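Local coordinates for telomerase reverse transcriptase (Candida albicans SC5314, PDB 6ZDQ), which probably elongates telomeres as a reverse transcriptase, adding simple sequence repeats to chromosome ends by copying a template within its own RNA subunit, at residues Q16-F21 with T155-G160; I54-F59 with I81-L86; L116-K121 with L189-F194; C229-L234 with V246-S251. One frame throughout, in Å; residues are numbered along the deposited sequence.

Contact 1 (Q16-F21 with T155-G160); sequences QDILSF and TAFLKG
Ile18 divides its two branches between Gly160 and Phe157, residues roughly one turn apart on helix 148-177. Its CG2 methyl rests against the glycine backbone, with Ile18 CG2 3.7 Å from Gly160 C. At the end of the longer branch, Ile18 CD1 lies 3.5 Å from Phe157 CE1 and arrives near the plane of that ring, so it meets the edge and not the pi face. The torsion sorts the branches: chi1 of 49° holds CG1 between the backbone N and the carbonyl carbon, and CG2 is left beside the N, where it can reach the glycine. Phe21 approaches the same glycine from the next turn, its ring set obliquely, with Phe21 CD2 3.8 Å from Gly160 CA. Its CE2 atom only grazes the backbone alongside, Phe21 CE2 being 4.2 Å from Lys159 O.

No hydrogen bond joins the two segments. Gly160 has no side chain to hold them apart: the CA atoms of Ile18 and Gly160 are 5.0 Å from each other, and the helix axes come within 8.9 Å. Further out, the aromatic groups are held by other rings. Phe21 stacks with Trp163, and Phe157 makes edge-to-face pairs with Tyr33 and Phe36. Ser22 adds a polar tie through its hydroxyl to Ala156 O, while Lys159 packs on a sugar of the bound RNA. The whole is a steep helix crossing, at 122°, seated on a glycine and bringing helix 11-21 onto the long helix of the telomerase RNA-binding domain.

Contact 2 (I54-F59 with I81-L86); sequences ILYAKF and IQFVLL
Phe59 and Phe83 slide past each other in opposite directions. The Phe59 CB comes in at the edge of the Phe83 ring, in that ring's plane, with Phe59 CB 3.6 Å from Phe83 CD1. A chi1 of -163° carries CG away from the backbone N and out over helix 77-91, where the ring's two sides part company. On one side Phe59 CD1 is 3.9 Å from Phe83 CB, and CE1 follows over the backbone of the same residue. On the other, Phe59 CD2 meets a leucine methyl, 3.6 Å from Leu86 CD2. One face of the ring receives a CH-pi contact: Phe83 CA stands 4.2 Å from the centroid of the Phe59 ring, 25° off its normal. At the tip, Phe59 CZ touches Gln82 CB at 3.6 Å, and the amide of that glutamine turns off elsewhere.

Helix 52-59 meets the Phe83 ring at two more points. Leu55 O sits at its edge, and Tyr56 points an edge at one of its faces, centroids 5.8 Å apart and planes at 83°. Leu55 and Leu86 meet through their methyls beside Phe59. Phe177, from helix 148-177, makes a further edge-to-face pair with Phe83. Tyr56, Phe59 and Phe83 thus form an aromatic cluster, a T-shaped pair with an oblique third ring, that packs helix 52-59 on helix 77-91 of the RNA-binding region.

Contact 3 (L116-K121 with L189-F194); sequences LGANEK and LELNYF
Leu191 and Leu189 receive the turn Gly117-Ala118 by apolar packing. Leu191 lies against the backbone, its CD1 3.6 Å from Gly117 CA and its CG 3.6 Å from Ala118 N, so a branched side chain covers a peptide unit. The Ala118 methyl packs on Leu189, with Ala118 CB 3.7 Å from Leu189 CB and beside the Leu189 carbonyl.

The polar-to-apolar contacts centre on Glu120. Its chain, extended beyond CG, crosses Leu189 at about a right angle and sets one carboxylate oxygen over the isobutyl group, Glu120 OE1 lying 3.5 Å from Leu189 CG. A chi1 of 66° places Leu189 CG between its own backbone N and carbonyl carbon, which turns the methyls to the side where Glu120 stands. The other oxygen, OE2, makes a weak hydrogen bond with Thr568, far along the chain.

No hydrogen bond passes between the segments. Within 116-121, Glu120 N donates to Gly117 O at 3.2 Å and closes the turn. Gly117 leaves helix 99-115 with a phi of 75°, a conformation that suits glycine. Across the way, Asn192 pairs through its backbone with Thr181, joining strands 191-195 and 178-182, and Leu191 also touches Ile180 and Glu182.

Chemically, then, the turn after helix 99-115 meets the chain leading into strand 191-195 through van der Waals contact: between these two segments the join is largely apolar, made by leucine side chains on a glycine and an alanine, and it has no hydrogen bond to fix its direction.

Contact 4 (C229-L234 with V246-S251); sequences CGKIKL and VPIKRS
Cys229 and Ile248 make the tight end of this hairpin contact. Cys229 O accepts from Ile248 N at 3.1 Å, an N-H...O angle of 156° that is fairly straight. Beside that bond the side chains meet: chi1 of 62° brings Ile248 CG1 against Cys229 O, and Ile248 CD1 ends 3.5 Å from Cys229 SG. Next to it Gly230 and Pro247 form a non-hydrogen-bonded antiparallel pair with CA atoms 3.8 Å apart, so Pro247, which lacks an N-H, sits where no backbone bond across is needed. Its CA lies 3.6 Å from Cys229 O in a CA-H...O contact. Pro247 also packs on Phe271 and Arg275 of helix 263-296.

The other end is looser and partly open to solvent. Lys231 and Val246 make the hydrogen-bonded pair, but Lys231 N to Val246 O is weak. The return bond, Val246 N to Lys231 O at 3.2 Å, has a nearly straight N-H...O angle although its donor stands 37° out of the carbonyl plane. On this face Val246 CG2 packs beside Lys231 O and on two lysine chains: it is 3.7 Å from Lys231 CB, whose bent tail turns away, and 3.7 Å from CE of the extended Lys233, which crosses it at about a right angle.

The packing thus changes in kind, from a sulfur-methyl contact at the buried Cys229 to partly exposed lysine methylenes screening Val246, which lies on an outermost strand, 241-247, of the mixed sheet.

From the N terminus, helix 11-21 opens the longest of these loops, which contact 1 closes on helix 148-177. Contact 2 is nested within it and closes a short one, from helix 52-59 to helix 77-91. Contact 3 starts inside the loop of contact 1, at the turn after helix 99-115, and ends beyond it at strand 191-195, so the two cross. Contact 4 follows in series as the hairpin of strands 229-236 and 241-247. Contacts 1 and 2 unite helices, contact 3 ties a helix end to a small sheet, and contact 4 belongs to the mixed sheet. Contacts 2 and 3 approach most nearly, nearest atoms about 6 Å apart, without touching.

Contact 1 (Q16-F21 with T155-G160)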
loop_
_atom_site.group_PDB
_atom_site.type_symbol
_atom_site.label_atom_id
_atom_site.label_comp_id
_atom_site.label_asym_id
_atom_site.label_seq_id
_atom_site.Cartn_x
_atom_site.Cartn_y
_atom_site.Cartn_z
ATOM N N GLN A 16 -1.956 23.815 25.316
ATOM C CA GLN A 16 -2.134 22.517 25.953
ATOM C C GLN A 16 -1.808 21.363 25.011
ATOM O O GLN A 16 -1.465 20.273 25.482
ATOM C CB GLN A 16 -3.564 22.384 26.484
ATOM C CG GLN A 16 -3.808 21.129 27.309
ATOM C CD GLN A 16 -2.778 20.945 28.409
ATOM O OE1 GLN A 16 -2.487 21.872 29.165
ATOM N NE2 GLN A 16 -2.214 19.746 28.496
ATOM N N ASP A 17 -1.891 21.579 23.697
ATOM C CA ASP A 17 -1.550 20.519 22.753
ATOM C C ASP A 17 -0.055 20.223 22.763
ATOM O O ASP A 17 0.354 19.063 22.632
ATOM C CB ASP A 17 -2.013 20.896 21.348
ATOM C CG ASP A 17 -3.519 20.825 21.194
ATOM O OD1 ASP A 17 -4.195 20.410 22.158
ATOM O OD2 ASP A 17 -4.025 21.185 20.109
ATOM N N ILE A 18 0.775 21.253 22.908
ATOM C CA ILE A 18 2.218 21.044 22.923
ATOM C C ILE A 18 2.728 20.683 24.317
ATOM O O ILE A 18 3.719 19.956 24.440
ATOM C CB ILE A 18 2.949 22.278 22.366
ATOM C CG1 ILE A 18 2.428 23.559 23.015
ATOM C CG2 ILE A 18 2.783 22.354 20.863
ATOM C CD1 ILE A 18 2.896 24.823 22.328
ATOM N N LEU A 19 2.075 21.176 25.372
ATOM C CA LEU A 19 2.455 20.773 26.722
ATOM C C LEU A 19 2.248 19.278 26.927
ATOM O O LEU A 19 3.097 18.600 27.519
ATOM C CB LEU A 19 1.659 21.573 27.754
ATOM C CG LEU A 19 1.972 23.066 27.855
ATOM C CD1 LEU A 19 1.041 23.746 28.846
ATOM C CD2 LEU A 19 3.424 23.282 28.243
ATOM N N SER A 20 1.122 18.745 26.445
ATOM C CA SER A 20 0.887 17.308 26.530
ATOM C C SER A 20 1.893 16.533 25.687
ATOM O O SER A 20 2.376 15.474 26.106
ATOM C CB SER A 20 -0.542 16.982 26.096
ATOM O OG SER A 20 -0.757 17.346 24.743
ATOM N N PHE A 21 2.209 17.037 24.493
ATOM C CA PHE A 21 3.152 16.355 23.612
ATOM C C PHE A 21 4.530 16.244 24.256
ATOM O O PHE A 21 5.084 15.148 24.388
ATOM C CB PHE A 21 3.236 17.091 22.273
ATOM C CG PHE A 21 4.240 16.510 21.322
ATOM C CD1 PHE A 21 3.884 15.491 20.457
ATOM C CD2 PHE A 21 5.541 16.985 21.290
ATOM C CE1 PHE A 21 4.807 14.953 19.579
ATOM C CE2 PHE A 21 6.469 16.454 20.416
ATOM C CZ PHE A 21 6.102 15.436 19.558
ATOM N N THR A 155 14.321 23.013 25.728
ATOM C CA THR A 155 14.521 22.000 24.696
ATOM C C THR A 155 13.245 21.208 24.446
ATOM O O THR A 155 12.893 20.931 23.292
ATOM C CB THR A 155 15.663 21.062 25.089
ATOM O OG1 THR A 155 16.869 21.817 25.264
ATOM C CG2 THR A 155 15.881 20.012 24.008
ATOM N N ALA A 156 12.541 20.829 25.514
ATOM C CA ALA A 156 11.273 20.125 25.352
ATOM C C ALA A 156 10.235 21.018 24.687
ATOM O O ALA A 156 9.526 20.591 23.768
ATOM C CB ALA A 156 10.771 19.625 26.706
ATOM N N PHE A 157 10.127 22.268 25.145
ATOM C CA PHE A 157 9.148 23.187 24.573
ATOM C C PHE A 157 9.420 23.438 23.094
ATOM O O PHE A 157 8.489 23.453 22.279
ATOM C CB PHE A 157 9.147 24.502 25.352
ATOM C CG PHE A 157 7.970 25.385 25.050
ATOM C CD1 PHE A 157 6.797 24.852 24.540
ATOM C CD2 PHE A 157 8.039 26.752 25.267
ATOM C CE1 PHE A 157 5.716 25.662 24.258
ATOM C CE2 PHE A 157 6.961 27.567 24.986
ATOM C CZ PHE A 157 5.797 27.021 24.481
ATOM N N LEU A 158 10.689 23.638 22.727
ATOM C CA LEU A 158 11.020 23.881 21.325
ATOM C C LEU A 158 10.637 22.694 20.451
ATOM O O LEU A 158 10.117 22.873 19.343
ATOM C CB LEU A 158 12.508 24.189 21.176
ATOM C CG LEU A 158 12.964 24.415 19.734
ATOM C CD1 LEU A 158 12.376 25.710 19.188
ATOM C CD2 LEU A 158 14.485 24.405 19.621
ATOM N N LYS A 159 10.896 21.472 20.927
ATOM C CA LYS A 159 10.519 20.288 20.161
ATOM C C LYS A 159 9.005 20.182 20.023
ATOM O O LYS A 159 8.499 19.794 18.963
ATOM C CB LYS A 159 11.089 19.030 20.814
ATOM C CG LYS A 159 12.607 18.932 20.763
ATOM C CD LYS A 159 13.101 17.651 21.421
ATOM C CE LYS A 159 14.619 17.573 21.414
ATOM N NZ LYS A 159 15.114 16.346 22.098
ATOM N N GLY A 160 8.267 20.518 21.083
ATOM C CA GLY A 160 6.816 20.527 20.986
ATOM C C GLY A 160 6.308 21.596 20.041
ATOM O O GLY A 160 5.394 21.352 19.249
#

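Contact 2 (I54-F59 with I81-L86)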
loop_
_atom_site.group_PDB
_atom_site.type_symbol
_atom_site.label_atom_id
_atom_site.label_comp_id
_atom_site.label_asym_id
_atom_site.label_seq_id
_atom_site.Cartn_x
_atom_site.Cartn_y
_atom_site.Cartn_z
ATOM N N ILE A 54 -8.190 34.997 -2.417
ATOM C CA ILE A 54 -7.529 35.705 -3.510
ATOM C C ILE A 54 -6.049 35.343 -3.571
ATOM O O ILE A 54 -5.434 35.417 -4.641
ATOM C CB ILE A 54 -7.729 37.226 -3.379
ATOM C CG1 ILE A 54 -6.972 37.775 -2.168
ATOM C CG2 ILE A 54 -9.209 37.564 -3.278
ATOM C CD1 ILE A 54 -7.074 39.275 -2.014
ATOM N N LEU A 55 -5.457 34.959 -2.438
ATOM C CA LEU A 55 -4.062 34.528 -2.441
ATOM C C LEU A 55 -3.888 33.244 -3.242
ATOM O O LEU A 55 -2.876 33.068 -3.931
ATOM C CB LEU A 55 -3.573 34.344 -1.005
ATOM C CG LEU A 55 -2.062 34.239 -0.795
ATOM C CD1 LEU A 55 -1.386 35.565 -1.108
ATOM C CD2 LEU A 55 -1.750 33.796 0.626
ATOM N N TYR A 56 -4.861 32.332 -3.160
ATOM C CA TYR A 56 -4.809 31.114 -3.963
ATOM C C TYR A 56 -4.989 31.423 -5.445
ATOM O O TYR A 56 -4.289 30.855 -6.291
ATOM C CB TYR A 56 -5.873 30.125 -3.485
ATOM C CG TYR A 56 -5.901 28.812 -4.244
ATOM C CD1 TYR A 56 -5.075 27.756 -3.878
ATOM C CD2 TYR A 56 -6.762 28.626 -5.319
ATOM C CE1 TYR A 56 -5.100 26.556 -4.566
ATOM C CE2 TYR A 56 -6.793 27.429 -6.013
ATOM C CZ TYR A 56 -5.960 26.399 -5.632
ATOM O OH TYR A 56 -5.989 25.207 -6.319
ATOM N N ALA A 57 -5.931 32.311 -5.778
ATOM C CA ALA A 57 -6.141 32.681 -7.176
ATOM C C ALA A 57 -4.914 33.370 -7.757
ATOM O O ALA A 57 -4.554 33.137 -8.917
ATOM C CB ALA A 57 -7.371 33.579 -7.303
ATOM N N LYS A 58 -4.264 34.230 -6.970
ATOM C CA LYS A 58 -3.058 34.903 -7.439
ATOM C C LYS A 58 -1.931 33.909 -7.693
ATOM O O LYS A 58 -1.338 33.885 -8.778
ATOM C CB LYS A 58 -2.619 35.959 -6.424
ATOM C CG LYS A 58 -3.146 37.358 -6.695
ATOM C CD LYS A 58 -2.749 38.318 -5.582
ATOM C CE LYS A 58 -1.247 38.302 -5.330
ATOM N NZ LYS A 58 -0.472 38.811 -6.497
ATOM N N PHE A 59 -1.626 33.070 -6.702
ATOM C CA PHE A 59 -0.474 32.180 -6.799
ATOM C C PHE A 59 -0.782 30.950 -7.649
ATOM O O PHE A 59 -0.090 30.672 -8.633
ATOM C CB PHE A 59 -0.009 31.768 -5.400
ATOM C CG PHE A 59 1.381 31.198 -5.366
ATOM C CD1 PHE A 59 1.604 29.856 -5.627
ATOM C CD2 PHE A 59 2.467 32.005 -5.071
ATOM C CE1 PHE A 59 2.881 29.333 -5.598
ATOM C CE2 PHE A 59 3.747 31.486 -5.037
ATOM C CZ PHE A 59 3.954 30.150 -5.302
ATOM N N ILE A 81 4.247 23.066 -2.698
ATOM C CA ILE A 81 5.264 23.397 -1.703
ATOM C C ILE A 81 5.515 24.899 -1.668
ATOM O O ILE A 81 5.670 25.492 -0.594
ATOM C CB ILE A 81 6.557 22.607 -1.982
ATOM C CG1 ILE A 81 6.326 21.115 -1.735
ATOM C CG2 ILE A 81 7.706 23.128 -1.130
ATOM C CD1 ILE A 81 7.528 20.249 -2.036
ATOM N N GLN A 82 5.558 25.539 -2.837
ATOM C CA GLN A 82 5.840 26.971 -2.879
ATOM C C GLN A 82 4.695 27.786 -2.289
ATOM O O GLN A 82 4.930 28.818 -1.648
ATOM C CB GLN A 82 6.128 27.408 -4.314
ATOM C CG GLN A 82 7.321 26.709 -4.941
ATOM C CD GLN A 82 8.579 26.839 -4.105
ATOM O OE1 GLN A 82 8.856 27.896 -3.538
ATOM N NE2 GLN A 82 9.345 25.758 -4.016
ATOM N N PHE A 83 3.450 27.348 -2.496
ATOM C CA PHE A 83 2.309 28.110 -1.993
ATOM C C PHE A 83 2.258 28.108 -0.470
ATOM O O PHE A 83 1.997 29.147 0.147
ATOM C CB PHE A 83 1.004 27.559 -2.564
ATOM C CG PHE A 83 -0.219 28.293 -2.086
ATOM C CD1 PHE A 83 -0.568 29.514 -2.638
ATOM C CD2 PHE A 83 -1.017 27.764 -1.083
ATOM C CE1 PHE A 83 -1.690 30.194 -2.203
ATOM C CE2 PHE A 83 -2.142 28.439 -0.643
ATOM C CZ PHE A 83 -2.479 29.656 -1.205
ATOM N N VAL A 84 2.490 26.951 0.154
ATOM C CA VAL A 84 2.457 26.890 1.612
ATOM C C VAL A 84 3.639 27.649 2.204
ATOM O O VAL A 84 3.517 28.292 3.254
ATOM C CB VAL A 84 2.408 25.427 2.091
ATOM C CG1 VAL A 84 3.548 24.629 1.500
ATOM C CG2 VAL A 84 2.438 25.370 3.605
ATOM N N LEU A 85 4.797 27.600 1.538
ATOM C CA LEU A 85 5.924 28.420 1.969
ATOM C C LEU A 85 5.584 29.902 1.905
ATOM O O LEU A 85 6.114 30.696 2.691
ATOM C CB LEU A 85 7.156 28.119 1.114
ATOM C CG LEU A 85 7.895 26.809 1.390
ATOM C CD1 LEU A 85 9.033 26.624 0.402
ATOM C CD2 LEU A 85 8.415 26.780 2.818
ATOM N N LEU A 86 4.699 30.290 0.985
ATOM C CA LEU A 86 4.203 31.661 0.966
ATOM C C LEU A 86 3.243 31.914 2.123
ATOM O O LEU A 86 3.261 32.994 2.726
ATOM C CB LEU A 86 3.525 31.954 -0.371
ATOM C CG LEU A 86 2.926 33.351 -0.554
ATOM C CD1 LEU A 86 4.017 34.407 -0.614
ATOM C CD2 LEU A 86 2.052 33.403 -1.796
#

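Contact 3 (L116-K121 with L189-F194)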
loop_
_atom_site.group_PDB
_atom_site.type_symbol
_atom_site.label_atom_id
_atom_site.label_comp_id
_atom_site.label_asym_id
_atom_site.label_seq_id
_atom_site.Cartn_x
_atom_site.Cartn_y
_atom_site.Cartn_z
ATOM N N LEU A 116 7.113 13.523 1.329
ATOM C CA LEU A 116 7.125 12.137 1.790
ATOM C C LEU A 116 6.005 11.319 1.158
ATOM O O LEU A 116 6.249 10.471 0.290
ATOM C CB LEU A 116 7.011 12.112 3.309
ATOM C CG LEU A 116 8.075 12.919 4.057
ATOM C CD1 LEU A 116 7.848 12.867 5.556
ATOM C CD2 LEU A 116 9.454 12.393 3.693
ATOM N N GLY A 117 4.765 11.602 1.535
ATOM C CA GLY A 117 3.623 10.935 0.949
ATOM C C GLY A 117 3.392 9.510 1.411
ATOM O O GLY A 117 4.346 8.796 1.728
ATOM N N ALA A 118 2.127 9.090 1.445
ATOM C CA ALA A 118 1.737 7.687 1.605
ATOM C C ALA A 118 2.431 7.032 2.800
ATOM O O ALA A 118 3.235 6.108 2.662
ATOM C CB ALA A 118 2.001 6.897 0.323
ATOM N N ASN A 119 2.131 7.565 3.985
ATOM C CA ASN A 119 2.563 6.975 5.253
ATOM C C ASN A 119 4.082 6.959 5.400
ATOM O O ASN A 119 4.637 6.100 6.089
ATOM C CB ASN A 119 2.006 5.558 5.424
ATOM C CG ASN A 119 0.499 5.504 5.290
ATOM O OD1 ASN A 119 -0.034 4.829 4.408
ATOM N ND2 ASN A 119 -0.199 6.214 6.169
ATOM N N GLU A 120 4.774 7.892 4.750
ATOM C CA GLU A 120 6.197 8.087 4.986
ATOM C C GLU A 120 6.386 9.121 6.086
ATOM O O GLU A 120 5.675 10.129 6.135
ATOM C CB GLU A 120 6.912 8.536 3.711
ATOM C CG GLU A 120 7.075 7.454 2.658
ATOM C CD GLU A 120 7.768 7.965 1.409
ATOM O OE1 GLU A 120 7.438 7.492 0.301
ATOM O OE2 GLU A 120 8.640 8.849 1.535
ATOM N N LYS A 121 7.341 8.864 6.976
ATOM C CA LYS A 121 7.589 9.738 8.113
ATOM C C LYS A 121 9.080 9.994 8.266
ATOM O O LYS A 121 9.912 9.132 7.968
ATOM C CB LYS A 121 7.036 9.147 9.424
ATOM C CG LYS A 121 5.519 9.043 9.489
ATOM C CD LYS A 121 5.022 7.714 8.940
ATOM C CE LYS A 121 3.505 7.631 8.981
ATOM N NZ LYS A 121 2.866 8.710 8.176
ATOM N N LEU A 189 4.164 5.395 -4.660
ATOM C CA LEU A 189 3.405 5.804 -3.485
ATOM C C LEU A 189 3.326 7.323 -3.355
ATOM O O LEU A 189 3.339 7.859 -2.243
ATOM C CB LEU A 189 3.991 5.174 -2.219
ATOM C CG LEU A 189 5.387 5.527 -1.692
ATOM C CD1 LEU A 189 5.536 4.977 -0.283
ATOM C CD2 LEU A 189 6.501 4.997 -2.586
ATOM N N GLU A 190 3.263 8.031 -4.479
ATOM C CA GLU A 190 3.120 9.478 -4.457
ATOM C C GLU A 190 1.663 9.865 -4.227
ATOM O O GLU A 190 0.737 9.152 -4.624
ATOM C CB GLU A 190 3.625 10.085 -5.767
ATOM C CG GLU A 190 3.892 11.580 -5.711
ATOM C CD GLU A 190 4.369 12.136 -7.040
ATOM O OE1 GLU A 190 4.009 11.560 -8.088
ATOM O OE2 GLU A 190 5.108 13.143 -7.037
ATOM N N LEU A 191 1.467 11.006 -3.576
ATOM C CA LEU A 191 0.136 11.519 -3.288
ATOM C C LEU A 191 -0.328 12.469 -4.389
ATOM O O LEU A 191 0.474 13.045 -5.128
ATOM C CB LEU A 191 0.115 12.236 -1.936
ATOM C CG LEU A 191 0.325 11.373 -0.691
ATOM C CD1 LEU A 191 0.322 12.224 0.570
ATOM C CD2 LEU A 191 -0.744 10.302 -0.612
ATOM N N ASN A 192 -1.645 12.622 -4.490
ATOM C CA ASN A 192 -2.269 13.547 -5.426
ATOM C C ASN A 192 -2.942 14.668 -4.648
ATOM O O ASN A 192 -3.722 14.407 -3.726
ATOM C CB ASN A 192 -3.292 12.835 -6.314
ATOM C CG ASN A 192 -2.645 11.965 -7.370
ATOM O OD1 ASN A 192 -1.463 12.119 -7.682
ATOM N ND2 ASN A 192 -3.421 11.051 -7.937
ATOM N N TYR A 193 -2.638 15.908 -5.020
ATOM C CA TYR A 193 -3.176 17.096 -4.360
ATOM C C TYR A 193 -4.195 17.740 -5.296
ATOM O O TYR A 193 -3.849 18.555 -6.152
ATOM C CB TYR A 193 -2.057 18.065 -3.990
ATOM C CG TYR A 193 -1.106 17.528 -2.944
ATOM C CD1 TYR A 193 -0.026 16.731 -3.304
ATOM C CD2 TYR A 193 -1.289 17.815 -1.598
ATOM C CE1 TYR A 193 0.846 16.237 -2.352
ATOM C CE2 TYR A 193 -0.423 17.326 -0.640
ATOM C CZ TYR A 193 0.642 16.538 -1.021
ATOM O OH TYR A 193 1.506 16.048 -0.068
ATOM N N PHE A 194 -5.458 17.368 -5.127
ATOM C CA PHE A 194 -6.536 17.955 -5.917
ATOM C C PHE A 194 -7.063 19.207 -5.227
ATOM O O PHE A 194 -7.350 19.166 -4.025
ATOM C CB PHE A 194 -7.673 16.959 -6.114
ATOM C CG PHE A 194 -7.333 15.832 -7.045
ATOM C CD1 PHE A 194 -7.470 15.986 -8.414
ATOM C CD2 PHE A 194 -6.875 14.622 -6.553
ATOM C CE1 PHE A 194 -7.156 14.954 -9.275
ATOM C CE2 PHE A 194 -6.561 13.584 -7.412
ATOM C CZ PHE A 194 -6.702 13.752 -8.774
#

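Contact 4 (C229-L234 with V246-S251)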
loop_
_atom_site.group_PDB
_atom_site.type_symbol
_atom_site.label_atom_id
_atom_site.label_comp_id
_atom_site.label_asym_id
_atom_site.label_seq_id
_atom_site.Cartn_x
_atom_site.Cartn_y
_atom_site.Cartn_z
ATOM N N CYS A 229 -21.432 -0.169 8.209
ATOM C CA CYS A 229 -21.439 1.194 7.698
ATOM C C CYS A 229 -20.031 1.607 7.301
ATOM O O CYS A 229 -19.097 1.496 8.103
ATOM C CB CYS A 229 -22.003 2.168 8.737
ATOM S SG CYS A 229 -22.389 3.803 8.077
ATOM N N GLY A 230 -19.884 2.084 6.068
ATOM C CA GLY A 230 -18.611 2.588 5.594
ATOM C C GLY A 230 -18.702 4.018 5.102
ATOM O O GLY A 230 -19.747 4.661 5.243
ATOM N N LYS A 231 -17.619 4.528 4.518
ATOM C CA LYS A 231 -17.563 5.898 4.020
ATOM C C LYS A 231 -17.068 5.867 2.582
ATOM O O LYS A 231 -15.943 5.431 2.320
ATOM C CB LYS A 231 -16.655 6.767 4.898
ATOM C CG LYS A 231 -17.109 8.215 5.029
ATOM C CD LYS A 231 -16.649 8.828 6.349
ATOM C CE LYS A 231 -15.151 9.089 6.366
ATOM N NZ LYS A 231 -14.774 10.224 5.478
ATOM N N ILE A 232 -17.910 6.320 1.655
ATOM C CA ILE A 232 -17.574 6.272 0.236
ATOM C C ILE A 232 -16.499 7.310 -0.065
ATOM O O ILE A 232 -16.668 8.501 0.218
ATOM C CB ILE A 232 -18.821 6.492 -0.629
ATOM C CG1 ILE A 232 -19.848 5.391 -0.358
ATOM C CG2 ILE A 232 -18.448 6.532 -2.105
ATOM C CD1 ILE A 232 -21.105 5.509 -1.189
ATOM N N LYS A 233 -15.385 6.856 -0.636
ATOM C CA LYS A 233 -14.292 7.723 -1.045
ATOM C C LYS A 233 -13.839 7.342 -2.448
ATOM O O LYS A 233 -14.135 6.252 -2.944
ATOM C CB LYS A 233 -13.116 7.645 -0.060
ATOM C CG LYS A 233 -13.453 8.129 1.344
ATOM C CD LYS A 233 -12.245 8.046 2.266
ATOM C CE LYS A 233 -12.578 8.545 3.665
ATOM N NZ LYS A 233 -11.420 8.436 4.597
ATOM N N LEU A 234 -13.115 8.257 -3.091
ATOM C CA LEU A 234 -12.656 8.082 -4.462
ATOM C C LEU A 234 -11.137 7.973 -4.513
ATOM O O LEU A 234 -10.426 8.705 -3.815
ATOM C CB LEU A 234 -13.125 9.239 -5.350
ATOM C CG LEU A 234 -14.631 9.336 -5.601
ATOM C CD1 LEU A 234 -14.959 10.569 -6.421
ATOM C CD2 LEU A 234 -15.138 8.081 -6.292
ATOM N N VAL A 246 -14.589 2.689 3.222
ATOM C CA VAL A 246 -13.778 2.482 4.419
ATOM C C VAL A 246 -14.724 2.333 5.614
ATOM O O VAL A 246 -15.467 3.277 5.913
ATOM C CB VAL A 246 -12.780 3.628 4.641
ATOM C CG1 VAL A 246 -11.540 3.413 3.789
ATOM C CG2 VAL A 246 -13.417 4.970 4.311
ATOM N N PRO A 247 -14.737 1.186 6.287
ATOM C CA PRO A 247 -15.642 1.018 7.435
ATOM C C PRO A 247 -15.337 2.023 8.536
ATOM O O PRO A 247 -14.191 2.175 8.965
ATOM C CB PRO A 247 -15.370 -0.422 7.890
ATOM C CG PRO A 247 -14.771 -1.098 6.696
ATOM C CD PRO A 247 -13.978 -0.039 5.996
ATOM N N ILE A 248 -16.379 2.715 8.990
ATOM C CA ILE A 248 -16.243 3.678 10.076
ATOM C C ILE A 248 -16.159 2.938 11.404
ATOM O O ILE A 248 -16.722 1.850 11.574
ATOM C CB ILE A 248 -17.408 4.688 10.066
ATOM C CG1 ILE A 248 -18.743 3.971 10.274
ATOM C CG2 ILE A 248 -17.416 5.479 8.766
ATOM C CD1 ILE A 248 -19.924 4.906 10.371
ATOM N N LYS A 249 -15.447 3.532 12.355
ATOM C CA LYS A 249 -15.259 2.928 13.674
ATOM C C LYS A 249 -16.348 3.364 14.651
ATOM O O LYS A 249 -16.077 3.865 15.741
ATOM C CB LYS A 249 -13.871 3.268 14.203
ATOM C CG LYS A 249 -12.744 2.821 13.284
ATOM C CD LYS A 249 -11.377 3.087 13.893
ATOM C CE LYS A 249 -10.265 2.601 12.978
ATOM N NZ LYS A 249 -8.921 2.773 13.592
ATOM N N ARG A 250 -17.599 3.162 14.251
ATOM C CA ARG A 250 -18.767 3.504 15.056
ATOM C C ARG A 250 -19.978 2.836 14.415
ATOM O O ARG A 250 -19.859 2.115 13.419
ATOM C CB ARG A 250 -18.945 5.020 15.167
ATOM C CG ARG A 250 -19.135 5.719 13.832
ATOM C CD ARG A 250 -18.523 7.113 13.835
ATOM N NE ARG A 250 -19.154 8.001 14.806
ATOM C CZ ARG A 250 -18.829 9.280 14.966
ATOM N NH1 ARG A 250 -17.877 9.820 14.218
ATOM N NH2 ARG A 250 -19.453 10.018 15.872
ATOM N N SER A 251 -21.149 3.082 14.991
ATOM C CA SER A 251 -22.395 2.517 14.496
ATOM C C SER A 251 -23.146 3.537 13.645
ATOM O O SER A 251 -22.818 4.726 13.613
ATOM C CB SER A 251 -23.270 2.037 15.658
ATOM O OG SER A 251 -23.618 3.104 16.519
#